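Gamma-glutamyltranspeptidase (Streptomyces lincolnensis, PDB 6J3A) is an LmbA-like member of the gamma-glutamyltranspeptidase family of N-terminal nucleophile enzymes and may act on gamma-glutamyl or similar amide bonds. Local coordinates at residues A[18-23]-A[143-148]; A[150-155]-A[175-180]; A[157-162]-A[168-173]. All coordinates share one frame; numbering follows the deposited sequence.

Interaction 1: residues A[18-23]-A[143-148]; sequences THWLAS and APVENV
His-19 and Trp-20 reach Val-145 through quite different first torsions. In His-19 the ring carbon CG lies opposite the backbone N (chi1 -154°), which sends the imidazole out toward 143-148, whereas Trp-20 tucks its CG between the backbone N and the carbonyl carbon (chi1 70°), folding the indole back beside that imidazole. The same methyl, Val-145 CG2, receives both rings. Val-145 CG2 lies 3.9 Å from His-19 NE2 and 4.1 Å from Trp-20 CH2 on the six-membered ring, an oblique approach in each case. The two rings also meet each other: His-19 CE1 sits 3.6 Å above one face of the indole, displaced toward its rim.

A water supplies the polar part of the contact. The water oxygen is 2.9 Å from His-19 NE2 and accepts from the backbone N of Val-145 at 3.1 Å, so the imidazole is tied indirectly to the main chain of 143-148.

The arrangement illustrates how two helix starts can be joined within an N-terminal nucleophile fold. His-19 is the N-cap of helix 20-31, and its ND1 accepts in the ring plane from Leu-21 N in a weak bond of 3.4 Å; that capping bond may bias the rotation of the ring. On the other side, Val-145 lies at the entry to the second helix, and Val-148 N donates to Val-145 O at 3.1 Å.

Further out lies the dimer interface. Trp-20 NE1 is hydrogen-bonded to Gln-9 O of the second subunit, which holds the indole from its pyrrole end, and Glu-146 OE2 forms a salt bridge with Arg-524 of that subunit, whose side chain also packs on Val-145. Within the chain, Gln-611 touches both His-19 and Val-145.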
ATOM      1  N   THR A  18      -5.842  -7.066  -7.027  1.00 29.40           N
ATOM      2  CA  THR A  18      -7.052  -6.969  -6.218  1.00 29.83           C
ATOM      3  C   THR A  18      -6.888  -7.599  -4.828  1.00 30.14           C
ATOM      4  O   THR A  18      -7.871  -7.675  -4.093  1.00 31.80           O
ATOM      5  CB  THR A  18      -8.259  -7.639  -6.930  1.00 28.76           C
ATOM      6  OG1 THR A  18      -7.913  -8.970  -7.341  1.00 27.75           O
ATOM      7  CG2 THR A  18      -8.681  -6.836  -8.136  1.00 27.70           C
ATOM      8  N   HIS A  19      -5.666  -8.032  -4.477  1.00 29.75           N
ATOM      9  CA  HIS A  19      -5.339  -8.601  -3.164  1.00 29.43           C
ATOM     10  C   HIS A  19      -3.850  -8.485  -2.816  1.00 29.30           C
ATOM     11  O   HIS A  19      -2.981  -8.941  -3.568  1.00 30.53           O
ATOM     12  CB  HIS A  19      -5.735 -10.065  -3.101  1.00 29.80           C
ATOM     13  CG  HIS A  19      -6.024 -10.554  -1.718  1.00 29.79           C
ATOM     14  ND1 HIS A  19      -5.055 -10.663  -0.745  1.00 29.69           N
ATOM     15  CD2 HIS A  19      -7.175 -10.987  -1.153  1.00 30.33           C
ATOM     16  CE1 HIS A  19      -5.597 -11.135   0.362  1.00 30.13           C
ATOM     17  NE2 HIS A  19      -6.884 -11.336   0.142  1.00 30.76           N
ATOM     18  N   TRP A  20      -3.577  -7.918  -1.644  1.00 28.31           N
ATOM     19  CA  TRP A  20      -2.214  -7.560  -1.217  1.00 27.50           C
ATOM     20  C   TRP A  20      -1.254  -8.762  -1.169  1.00 27.13           C
ATOM     21  O   TRP A  20      -0.077  -8.636  -1.503  1.00 27.39           O
ATOM     22  CB  TRP A  20      -2.239  -6.827   0.147  1.00 26.42           C
ATOM     23  CG  TRP A  20      -2.618  -7.701   1.303  1.00 26.15           C
ATOM     24  CD1 TRP A  20      -1.784  -8.488   2.050  1.00 25.56           C
ATOM     25  CD2 TRP A  20      -3.934  -7.890   1.838  1.00 26.36           C
ATOM     26  NE1 TRP A  20      -2.499  -9.164   3.007  1.00 25.42           N
ATOM     27  CE2 TRP A  20      -3.822  -8.821   2.899  1.00 26.15           C
ATOM     28  CE3 TRP A  20      -5.200  -7.381   1.514  1.00 26.25           C
ATOM     29  CZ2 TRP A  20      -4.931  -9.241   3.651  1.00 26.27           C
ATOM     30  CZ3 TRP A  20      -6.300  -7.798   2.261  1.00 26.56           C
ATOM     31  CH2 TRP A  20      -6.157  -8.718   3.317  1.00 26.20           C
ATOM     32  N   LEU A  21      -1.776  -9.909  -0.741  1.00 26.65           N
ATOM     33  CA  LEU A  21      -1.011 -11.144  -0.657  1.00 26.41           C
ATOM     34  C   LEU A  21      -0.484 -11.550  -2.029  1.00 26.01           C
ATOM     35  O   LEU A  21       0.662 -11.996  -2.162  1.00 24.40           O
ATOM     36  CB  LEU A  21      -1.874 -12.270  -0.070  1.00 26.81           C
ATOM     37  CG  LEU A  21      -2.306 -12.195   1.408  1.00 26.83           C
ATOM     38  CD1 LEU A  21      -3.263 -13.331   1.721  1.00 26.94           C
ATOM     39  CD2 LEU A  21      -1.139 -12.253   2.376  1.00 26.70           C
ATOM     40  N   ALA A  22      -1.320 -11.370  -3.047  1.00 26.21           N
ATOM     41  CA  ALA A  22      -0.934 -11.700  -4.416  1.00 26.33           C
ATOM     42  C   ALA A  22       0.053 -10.677  -4.975  1.00 26.30           C
ATOM     43  O   ALA A  22       0.986 -11.037  -5.698  1.00 27.48           O
ATOM     44  CB  ALA A  22      -2.165 -11.797  -5.297  1.00 26.43           C
ATOM     45  N   SER A  23      -0.149  -9.405  -4.635  1.00 26.38           N
ATOM     46  CA  SER A  23       0.764  -8.348  -5.062  1.00 25.84           C
ATOM     47  C   SER A  23       2.163  -8.618  -4.564  1.00 26.42           C
ATOM     48  O   SER A  23       3.115  -8.649  -5.348  1.00 26.40           O
ATOM     49  CB  SER A  23       0.315  -7.002  -4.527  1.00 25.56           C
ATOM     50  OG  SER A  23      -0.834  -6.554  -5.196  1.00 25.45           O
ATOM     51  N   ALA A 143      -5.276 -15.187   6.503  1.00 28.07           N
ATOM     52  CA  ALA A 143      -6.385 -14.487   7.141  1.00 28.75           C
ATOM     53  C   ALA A 143      -7.285 -13.883   6.067  1.00 28.36           C
ATOM     54  O   ALA A 143      -6.927 -12.890   5.445  1.00 29.05           O
ATOM     55  CB  ALA A 143      -5.860 -13.415   8.087  1.00 28.78           C
ATOM     56  N   PRO A 144      -8.458 -14.486   5.840  1.00 28.94           N
ATOM     57  CA  PRO A 144      -9.231 -14.083   4.674  1.00 30.14           C
ATOM     58  C   PRO A 144      -9.980 -12.786   4.876  1.00 30.72           C
ATOM     59  O   PRO A 144     -10.225 -12.373   6.001  1.00 30.45           O
ATOM     60  CB  PRO A 144     -10.237 -15.218   4.526  1.00 29.43           C
ATOM     61  CG  PRO A 144     -10.499 -15.619   5.937  1.00 29.40           C
ATOM     62  CD  PRO A 144      -9.188 -15.469   6.658  1.00 29.00           C
ATOM     63  N   VAL A 145     -10.351 -12.179   3.760  1.00 32.24           N
ATOM     64  CA  VAL A 145     -11.281 -11.054   3.729  1.00 34.08           C
ATOM     65  C   VAL A 145     -12.680 -11.562   4.107  1.00 34.71           C
ATOM     66  O   VAL A 145     -13.004 -12.733   3.883  1.00 34.63           O
ATOM     67  CB  VAL A 145     -11.285 -10.425   2.316  1.00 35.61           C
ATOM     68  CG1 VAL A 145     -12.378  -9.370   2.133  1.00 37.33           C
ATOM     69  CG2 VAL A 145      -9.929  -9.806   2.028  1.00 35.85           C
ATOM     70  N   GLU A 146     -13.497 -10.670   4.666  1.00 35.48           N
ATOM     71  CA  GLU A 146     -14.844 -11.038   5.146  1.00 36.38           C
ATOM     72  C   GLU A 146     -15.751 -11.614   4.055  1.00 35.59           C
ATOM     73  O   GLU A 146     -16.545 -12.515   4.330  1.00 37.57           O
ATOM     74  CB  GLU A 146     -15.558  -9.927   5.963  1.00 38.04           C
ATOM     75  CG  GLU A 146     -15.542  -8.496   5.439  1.00 41.08           C
ATOM     76  CD  GLU A 146     -14.277  -7.745   5.825  1.00 42.19           C
ATOM     77  OE1 GLU A 146     -14.284  -6.960   6.798  1.00 40.49           O
ATOM     78  OE2 GLU A 146     -13.250  -7.976   5.155  1.00 44.92           O
ATOM     79  N   ASN A 147     -15.608 -11.129   2.829  1.00 33.62           N
ATOM     80  CA  ASN A 147     -16.351 -11.675   1.685  1.00 32.98           C
ATOM     81  C   ASN A 147     -16.181 -13.170   1.380  1.00 31.93           C
ATOM     82  O   ASN A 147     -17.056 -13.750   0.754  1.00 31.64           O
ATOM     83  CB  ASN A 147     -16.046 -10.869   0.422  1.00 33.37           C
ATOM     84  CG  ASN A 147     -16.780  -9.540   0.383  1.00 33.58           C
ATOM     85  OD1 ASN A 147     -17.747  -9.316   1.123  1.00 33.54           O
ATOM     86  ND2 ASN A 147     -16.328  -8.650  -0.494  1.00 33.30           N
ATOM     87  N   VAL A 148     -15.088 -13.792   1.805  1.00 30.58           N
ATOM     88  CA  VAL A 148     -14.935 -15.233   1.601  1.00 31.04           C
ATOM     89  C   VAL A 148     -16.029 -15.983   2.370  1.00 31.11           C
ATOM     90  O   VAL A 148     -16.838 -16.707   1.793  1.00 31.09           O
ATOM     91  CB  VAL A 148     -13.543 -15.736   2.040  1.00 31.08           C
ATOM     92  CG1 VAL A 148     -13.442 -17.251   1.931  1.00 31.07           C
ATOM     93  CG2 VAL A 148     -12.455 -15.096   1.195  1.00 31.02           C
TER
HETATM   94  O   HOH W   1      -8.759 -13.284   1.299  1.00 34.58           O

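Interaction 2: residues A[150-155]-A[175-180]; sequences VTVETV and KAPRPG
The C-terminal part of helix 146-154 packs here, through Val-152 and Glu-153, against Ala-176 and Pro-177 of the extended connection that leads from helix 164-170 to helix 186-200. This is peripheral helix-to-loop packing in the gamma-glutamyltranspeptidase fold, partly buried and apolar at its inner side.

Val-152 divides its two methyls between the neighbouring loop residues. With CG1 opposite the backbone N (chi1 170°) and CG2 opposite the carbonyl carbon, the side chain straddles the Ala-Pro step: CG1 faces Ala-176 CB at 4.3 Å, and CG2 meets Pro-177 CD at 4.1 Å. The valine and the proline ring cross at about a right angle, so their contact is confined to a few atoms. The backbone is extended at Ala-176 and Pro-177, and the Ala-176 methyl points toward the helix. On the helix side, Val-155 N donates to Val-152 O at 3.0 Å.

Glu-153 comes to the same methyl from the outer, more exposed side. Its CB sets off across the contact rather than into it, but the bend at chi2 (-67°) brings the carboxylate up beside the Ala-176 methyl. The charge itself is met by Arg-156, whose NE forms a salt bridge with Glu-153 OE1.

Beside this pair, Leu-171 packs on Val-152 and adds to the apolar surroundings. Farther along the loop Pro-179 packs on Arg-524 of the second subunit, so the connection runs from this helix to the dimer interface. On the carboxylate side, Glu-153 OE2 lies 3.2 Å from the CB of Ala-176.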
ATOM      1  N   VAL A 150     -18.616 -14.737   4.076  1.00 29.98           N
ATOM      2  CA  VAL A 150     -19.950 -14.225   3.772  1.00 30.14           C
ATOM      3  C   VAL A 150     -20.488 -14.894   2.508  1.00 30.14           C
ATOM      4  O   VAL A 150     -21.683 -15.175   2.437  1.00 30.37           O
ATOM      5  CB  VAL A 150     -19.980 -12.681   3.650  1.00 30.15           C
ATOM      6  CG1 VAL A 150     -21.309 -12.177   3.081  1.00 29.87           C
ATOM      7  CG2 VAL A 150     -19.750 -12.043   5.013  1.00 29.52           C
ATOM      8  N   THR A 151     -19.602 -15.157   1.540  1.00 29.35           N
ATOM      9  CA  THR A 151     -19.967 -15.864   0.302  1.00 29.47           C
ATOM     10  C   THR A 151     -20.364 -17.302   0.594  1.00 29.64           C
ATOM     11  O   THR A 151     -21.420 -17.751   0.177  1.00 29.44           O
ATOM     12  CB  THR A 151     -18.830 -15.887  -0.753  1.00 29.37           C
ATOM     13  OG1 THR A 151     -18.507 -14.556  -1.165  1.00 28.77           O
ATOM     14  CG2 THR A 151     -19.249 -16.660  -1.998  1.00 29.63           C
ATOM     15  N   VAL A 152     -19.499 -18.024   1.292  1.00 30.16           N
ATOM     16  CA  VAL A 152     -19.807 -19.385   1.731  1.00 29.70           C
ATOM     17  C   VAL A 152     -21.166 -19.433   2.444  1.00 31.10           C
ATOM     18  O   VAL A 152     -22.005 -20.264   2.100  1.00 32.21           O
ATOM     19  CB  VAL A 152     -18.690 -19.961   2.627  1.00 28.40           C
ATOM     20  CG1 VAL A 152     -19.117 -21.272   3.273  1.00 27.98           C
ATOM     21  CG2 VAL A 152     -17.422 -20.195   1.815  1.00 27.81           C
ATOM     22  N   GLU A 153     -21.397 -18.533   3.402  1.00 32.81           N
ATOM     23  CA  GLU A 153     -22.686 -18.497   4.128  1.00 34.54           C
ATOM     24  C   GLU A 153     -23.912 -18.355   3.202  1.00 34.06           C
ATOM     25  O   GLU A 153     -24.976 -18.868   3.522  1.00 34.37           O
ATOM     26  CB  GLU A 153     -22.717 -17.393   5.204  1.00 36.57           C
ATOM     27  CG  GLU A 153     -21.829 -17.621   6.436  1.00 38.12           C
ATOM     28  CD  GLU A 153     -22.250 -18.781   7.323  1.00 38.92           C
ATOM     29  OE1 GLU A 153     -23.332 -19.363   7.105  1.00 40.26           O
ATOM     30  OE2 GLU A 153     -21.483 -19.114   8.254  1.00 40.55           O
ATOM     31  N   THR A 154     -23.752 -17.685   2.061  1.00 33.06           N
ATOM     32  CA  THR A 154     -24.833 -17.541   1.063  1.00 33.53           C
ATOM     33  C   THR A 154     -25.306 -18.865   0.434  1.00 33.10           C
ATOM     34  O   THR A 154     -26.458 -18.980   0.001  1.00 30.54           O
ATOM     35  CB  THR A 154     -24.441 -16.635  -0.135  1.00 34.53           C
ATOM     36  OG1 THR A 154     -23.367 -17.223  -0.886  1.00 35.25           O
ATOM     37  CG2 THR A 154     -24.051 -15.253   0.312  1.00 34.94           C
ATOM     38  N   VAL A 155     -24.386 -19.823   0.347  1.00 32.57           N
ATOM     39  CA  VAL A 155     -24.629 -21.132  -0.260  1.00 32.01           C
ATOM     40  C   VAL A 155     -24.430 -22.222   0.781  1.00 32.65           C
ATOM     41  O   VAL A 155     -23.936 -23.306   0.466  1.00 31.44           O
ATOM     42  CB  VAL A 155     -23.701 -21.397  -1.483  1.00 30.92           C
ATOM     43  CG1 VAL A 155     -24.106 -20.512  -2.655  1.00 30.44           C
ATOM     44  CG2 VAL A 155     -22.216 -21.222  -1.144  1.00 30.10           C
ATOM     45  N   LYS A 175     -18.200 -25.142  10.052  1.00 37.66           N
ATOM     46  CA  LYS A 175     -17.587 -23.851  10.361  1.00 37.94           C
ATOM     47  C   LYS A 175     -17.153 -23.163   9.068  1.00 37.17           C
ATOM     48  O   LYS A 175     -16.243 -23.633   8.370  1.00 36.53           O
ATOM     49  CB  LYS A 175     -16.382 -24.024  11.300  1.00 37.06           C
ATOM     50  N   ALA A 176     -17.824 -22.056   8.758  1.00 36.30           N
ATOM     51  CA  ALA A 176     -17.446 -21.186   7.648  1.00 37.08           C
ATOM     52  C   ALA A 176     -16.123 -20.451   7.943  1.00 37.49           C
ATOM     53  O   ALA A 176     -15.745 -20.311   9.115  1.00 36.75           O
ATOM     54  CB  ALA A 176     -18.553 -20.175   7.372  1.00 36.55           C
ATOM     55  N   PRO A 177     -15.411 -19.985   6.884  1.00 37.74           N
ATOM     56  CA  PRO A 177     -14.207 -19.169   7.072  1.00 36.62           C
ATOM     57  C   PRO A 177     -14.488 -17.881   7.836  1.00 35.32           C
ATOM     58  O   PRO A 177     -15.490 -17.213   7.576  1.00 31.83           O
ATOM     59  CB  PRO A 177     -13.766 -18.848   5.641  1.00 37.48           C
ATOM     60  CG  PRO A 177     -14.282 -19.976   4.833  1.00 38.27           C
ATOM     61  CD  PRO A 177     -15.603 -20.316   5.458  1.00 38.31           C
ATOM     62  N   ARG A 178     -13.615 -17.569   8.788  1.00 36.20           N
ATOM     63  CA  ARG A 178     -13.733 -16.349   9.594  1.00 37.14           C
ATOM     64  C   ARG A 178     -12.488 -15.476   9.374  1.00 34.79           C
ATOM     65  O   ARG A 178     -11.363 -15.995   9.312  1.00 32.53           O
ATOM     66  CB  ARG A 178     -13.901 -16.642  11.103  1.00 38.91           C
ATOM     67  CG  ARG A 178     -14.244 -18.075  11.496  1.00 40.27           C
ATOM     68  CD  ARG A 178     -14.602 -18.161  12.979  1.00 40.86           C
ATOM     69  N   PRO A 179     -12.681 -14.149   9.265  1.00 33.55           N
ATOM     70  CA  PRO A 179     -11.516 -13.285   9.224  1.00 33.81           C
ATOM     71  C   PRO A 179     -10.756 -13.322  10.553  1.00 34.89           C
ATOM     72  O   PRO A 179     -11.321 -13.660  11.600  1.00 33.63           O
ATOM     73  CB  PRO A 179     -12.103 -11.901   8.938  1.00 33.52           C
ATOM     74  CG  PRO A 179     -13.517 -11.968   9.369  1.00 33.84           C
ATOM     75  CD  PRO A 179     -13.940 -13.386   9.162  1.00 33.95           C
ATOM     76  N   GLY A 180      -9.460 -13.040  10.477  1.00 37.13           N
ATOM     77  CA  GLY A 180      -8.574 -13.134  11.632  1.00 37.60           C
ATOM     78  C   GLY A 180      -8.095 -14.537  11.973  1.00 38.16           C
ATOM     79  O   GLY A 180      -7.249 -14.683  12.844  1.00 38.98           O
TER

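Interaction 3: residues A[157-162]-A[168-173]; sequences ELFETE and DVYLPG
Phe-159 and Glu-160 receive Leu-171 between them, joining helix 156-161 to the end of helix 164-170 and the next residue, in the helical periphery of the gamma-glutamyltranspeptidase fold. The methyl CD1 of Leu-171 does the touching: it is 4.0 Å from Phe-159 CB and 3.9 Å from the aliphatic CG of Glu-160, whose side chain it meets at about a right angle. The phenyl ring reaches past this methyl to the end of the second helix, where Phe-159 CE2 lies 4.0 Å from Tyr-170 CB. Both the tyrosine CB and the leucine CD1 are at the edge of the phenyl ring, near its plane, so the contact borders the ring and does not stack on it.

In the next shell, Val-152 of helix 146-154 packs on both Tyr-170 and Leu-171, while Val-448 and Pro-52 touch the tyrosine. One face of the Tyr-170 ring carries Val-169 CG1. With the chain of Glu-160 extended beyond CG (chi2 175°), its carboxylate stays near the leucine and OE2 forms a salt bridge with Arg-156 NH1. Glu-157 O accepts twice, from Thr-161 N and from Thr-161 OG1, the hydroxyl standing 2.9 Å away and 42° out of the carbonyl plane.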
ATOM      1  N   GLU A 157     -26.796 -23.834   2.686  1.00 39.07           N
ATOM      2  CA  GLU A 157     -27.795 -24.875   2.466  1.00 40.72           C
ATOM      3  C   GLU A 157     -27.440 -25.739   1.264  1.00 38.72           C
ATOM      4  O   GLU A 157     -27.424 -26.962   1.365  1.00 39.14           O
ATOM      5  CB  GLU A 157     -29.177 -24.254   2.276  1.00 44.16           C
ATOM      6  CG  GLU A 157     -30.238 -25.268   1.853  1.00 48.02           C
ATOM      7  CD  GLU A 157     -31.645 -24.871   2.242  1.00 51.62           C
ATOM      8  OE1 GLU A 157     -31.882 -23.671   2.502  1.00 54.92           O
ATOM      9  OE2 GLU A 157     -32.518 -25.767   2.279  1.00 54.89           O
ATOM     10  N   LEU A 158     -27.168 -25.089   0.134  1.00 37.00           N
ATOM     11  CA  LEU A 158     -26.731 -25.779  -1.080  1.00 36.52           C
ATOM     12  C   LEU A 158     -25.544 -26.722  -0.841  1.00 35.16           C
ATOM     13  O   LEU A 158     -25.506 -27.825  -1.372  1.00 32.97           O
ATOM     14  CB  LEU A 158     -26.371 -24.753  -2.156  1.00 37.36           C
ATOM     15  CG  LEU A 158     -26.065 -25.252  -3.577  1.00 39.49           C
ATOM     16  CD1 LEU A 158     -27.248 -25.996  -4.184  1.00 40.86           C
ATOM     17  CD2 LEU A 158     -25.690 -24.089  -4.486  1.00 39.34           C
ATOM     18  N   PHE A 159     -24.586 -26.280  -0.032  1.00 34.92           N
ATOM     19  CA  PHE A 159     -23.368 -27.052   0.263  1.00 34.89           C
ATOM     20  C   PHE A 159     -23.656 -28.264   1.139  1.00 35.78           C
ATOM     21  O   PHE A 159     -23.200 -29.381   0.854  1.00 36.21           O
ATOM     22  CB  PHE A 159     -22.341 -26.160   0.984  1.00 34.30           C
ATOM     23  CG  PHE A 159     -21.448 -25.353   0.072  1.00 33.48           C
ATOM     24  CD1 PHE A 159     -21.792 -25.062  -1.249  1.00 33.23           C
ATOM     25  CD2 PHE A 159     -20.255 -24.854   0.565  1.00 33.62           C
ATOM     26  CE1 PHE A 159     -20.949 -24.317  -2.058  1.00 32.99           C
ATOM     27  CE2 PHE A 159     -19.413 -24.099  -0.240  1.00 34.27           C
ATOM     28  CZ  PHE A 159     -19.761 -23.834  -1.555  1.00 33.27           C
ATOM     29  N   GLU A 160     -24.391 -28.023   2.220  1.00 35.23           N
ATOM     30  CA  GLU A 160     -24.702 -29.064   3.205  1.00 36.24           C
ATOM     31  C   GLU A 160     -25.568 -30.180   2.627  1.00 35.69           C
ATOM     32  O   GLU A 160     -25.250 -31.359   2.782  1.00 35.67           O
ATOM     33  CB  GLU A 160     -25.381 -28.448   4.434  1.00 35.78           C
ATOM     34  CG  GLU A 160     -24.401 -27.661   5.285  1.00 35.29           C
ATOM     35  CD  GLU A 160     -25.030 -26.932   6.452  1.00 34.93           C
ATOM     36  OE1 GLU A 160     -26.240 -26.602   6.415  1.00 35.39           O
ATOM     37  OE2 GLU A 160     -24.280 -26.669   7.408  1.00 33.10           O
ATOM     38  N   THR A 161     -26.638 -29.782   1.945  1.00 34.70           N
ATOM     39  CA  THR A 161     -27.669 -30.700   1.463  1.00 33.80           C
ATOM     40  C   THR A 161     -27.376 -31.282   0.088  1.00 32.47           C
ATOM     41  O   THR A 161     -27.892 -32.339  -0.249  1.00 31.34           O
ATOM     42  CB  THR A 161     -29.048 -30.010   1.370  1.00 33.54           C
ATOM     43  OG1 THR A 161     -29.060 -29.076   0.281  1.00 33.03           O
ATOM     44  CG2 THR A 161     -29.417 -29.304   2.691  1.00 33.50           C
ATOM     45  N   GLU A 162     -26.554 -30.598  -0.699  1.00 33.20           N
ATOM     46  CA  GLU A 162     -26.453 -30.880  -2.131  1.00 32.82           C
ATOM     47  C   GLU A 162     -24.996 -31.017  -2.597  1.00 32.77           C
ATOM     48  O   GLU A 162     -24.607 -32.104  -3.023  1.00 30.24           O
ATOM     49  CB  GLU A 162     -27.233 -29.802  -2.896  1.00 33.54           C
ATOM     50  CG  GLU A 162     -27.996 -30.255  -4.125  1.00 34.08           C
ATOM     51  CD  GLU A 162     -28.991 -31.385  -3.914  1.00 32.92           C
ATOM     52  OE1 GLU A 162     -30.134 -31.136  -3.474  1.00 32.78           O
ATOM     53  OE2 GLU A 162     -28.632 -32.522  -4.256  1.00 31.74           O
ATOM     54  N   ASP A 168     -17.188 -30.067   2.625  1.00 33.34           N
ATOM     55  CA  ASP A 168     -15.943 -30.677   3.149  1.00 33.80           C
ATOM     56  C   ASP A 168     -14.764 -29.715   3.191  1.00 35.11           C
ATOM     57  O   ASP A 168     -13.925 -29.789   4.088  1.00 36.31           O
ATOM     58  CB  ASP A 168     -15.508 -31.896   2.307  1.00 33.88           C
ATOM     59  CG  ASP A 168     -16.483 -33.063   2.389  1.00 34.25           C
ATOM     60  OD1 ASP A 168     -17.252 -33.154   3.370  1.00 35.66           O
ATOM     61  OD2 ASP A 168     -16.472 -33.903   1.462  1.00 33.90           O
ATOM     62  N   VAL A 169     -14.690 -28.835   2.200  1.00 36.40           N
ATOM     63  CA  VAL A 169     -13.580 -27.896   2.066  1.00 36.09           C
ATOM     64  C   VAL A 169     -13.872 -26.569   2.774  1.00 35.50           C
ATOM     65  O   VAL A 169     -13.002 -26.045   3.477  1.00 34.84           O
ATOM     66  CB  VAL A 169     -13.252 -27.670   0.578  1.00 36.92           C
ATOM     67  CG1 VAL A 169     -12.180 -26.599   0.404  1.00 37.07           C
ATOM     68  CG2 VAL A 169     -12.801 -28.980  -0.059  1.00 37.10           C
ATOM     69  N   TYR A 170     -15.086 -26.045   2.602  1.00 33.87           N
ATOM     70  CA  TYR A 170     -15.428 -24.696   3.076  1.00 35.00           C
ATOM     71  C   TYR A 170     -16.260 -24.623   4.360  1.00 35.87           C
ATOM     72  O   TYR A 170     -16.367 -23.555   4.961  1.00 36.67           O
ATOM     73  CB  TYR A 170     -16.108 -23.905   1.950  1.00 35.43           C
ATOM     74  CG  TYR A 170     -15.137 -23.550   0.836  1.00 35.85           C
ATOM     75  CD1 TYR A 170     -14.176 -22.544   1.007  1.00 36.03           C
ATOM     76  CD2 TYR A 170     -15.149 -24.236  -0.381  1.00 36.03           C
ATOM     77  CE1 TYR A 170     -13.272 -22.223  -0.007  1.00 35.01           C
ATOM     78  CE2 TYR A 170     -14.246 -23.920  -1.397  1.00 35.82           C
ATOM     79  CZ  TYR A 170     -13.313 -22.915  -1.208  1.00 35.48           C
ATOM     80  OH  TYR A 170     -12.426 -22.606  -2.218  1.00 36.02           O
ATOM     81  N   LEU A 171     -16.831 -25.750   4.778  1.00 35.81           N
ATOM     82  CA  LEU A 171     -17.590 -25.838   6.018  1.00 34.86           C
ATOM     83  C   LEU A 171     -17.092 -27.017   6.859  1.00 36.36           C
ATOM     84  O   LEU A 171     -17.898 -27.818   7.334  1.00 36.30           O
ATOM     85  CB  LEU A 171     -19.081 -26.007   5.710  1.00 34.06           C
ATOM     86  CG  LEU A 171     -19.842 -24.905   4.978  1.00 33.53           C
ATOM     87  CD1 LEU A 171     -21.282 -25.348   4.760  1.00 33.42           C
ATOM     88  CD2 LEU A 171     -19.828 -23.596   5.744  1.00 33.30           C
ATOM     89  N   PRO A 172     -15.762 -27.140   7.046  1.00 38.25           N
ATOM     90  CA  PRO A 172     -15.285 -28.224   7.919  1.00 38.77           C
ATOM     91  C   PRO A 172     -15.912 -28.103   9.304  1.00 38.51           C
ATOM     92  O   PRO A 172     -15.816 -27.037   9.928  1.00 37.06           O
ATOM     93  CB  PRO A 172     -13.774 -27.988   7.998  1.00 39.33           C
ATOM     94  CG  PRO A 172     -13.603 -26.538   7.681  1.00 40.17           C
ATOM     95  CD  PRO A 172     -14.674 -26.214   6.682  1.00 39.06           C
ATOM     96  N   GLY A 173     -16.584 -29.170   9.742  1.00 37.81           N
ATOM     97  CA  GLY A 173     -17.385 -29.160  10.971  1.00 37.07           C
ATOM     98  C   GLY A 173     -18.543 -28.171  10.958  1.00 37.27           C
ATOM     99  O   GLY A 173     -19.010 -27.741  12.006  1.00 38.21           O
TER

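Overall arrangement
From the N terminus, the chain opens interaction 1 at the start of helix 20-31 and closes it, after 119 intervening residues, where helix 146-154 begins. The same helix then opens interaction 2, so the first two contacts stand in series. Before 175-180 returns to close the second, the chain makes and closes the short loop of interaction 3, which therefore nests within interaction 2. The two share an apolar seam: Val-152 CG1 lies 3.5 Å from Leu-171 CD2. Arg-156, at the start of helix 156-161, pairs with Glu-153 of the preceding helix and Glu-160 of its own. Interactions 1 and 2 reach the second subunit; interaction 3 does not.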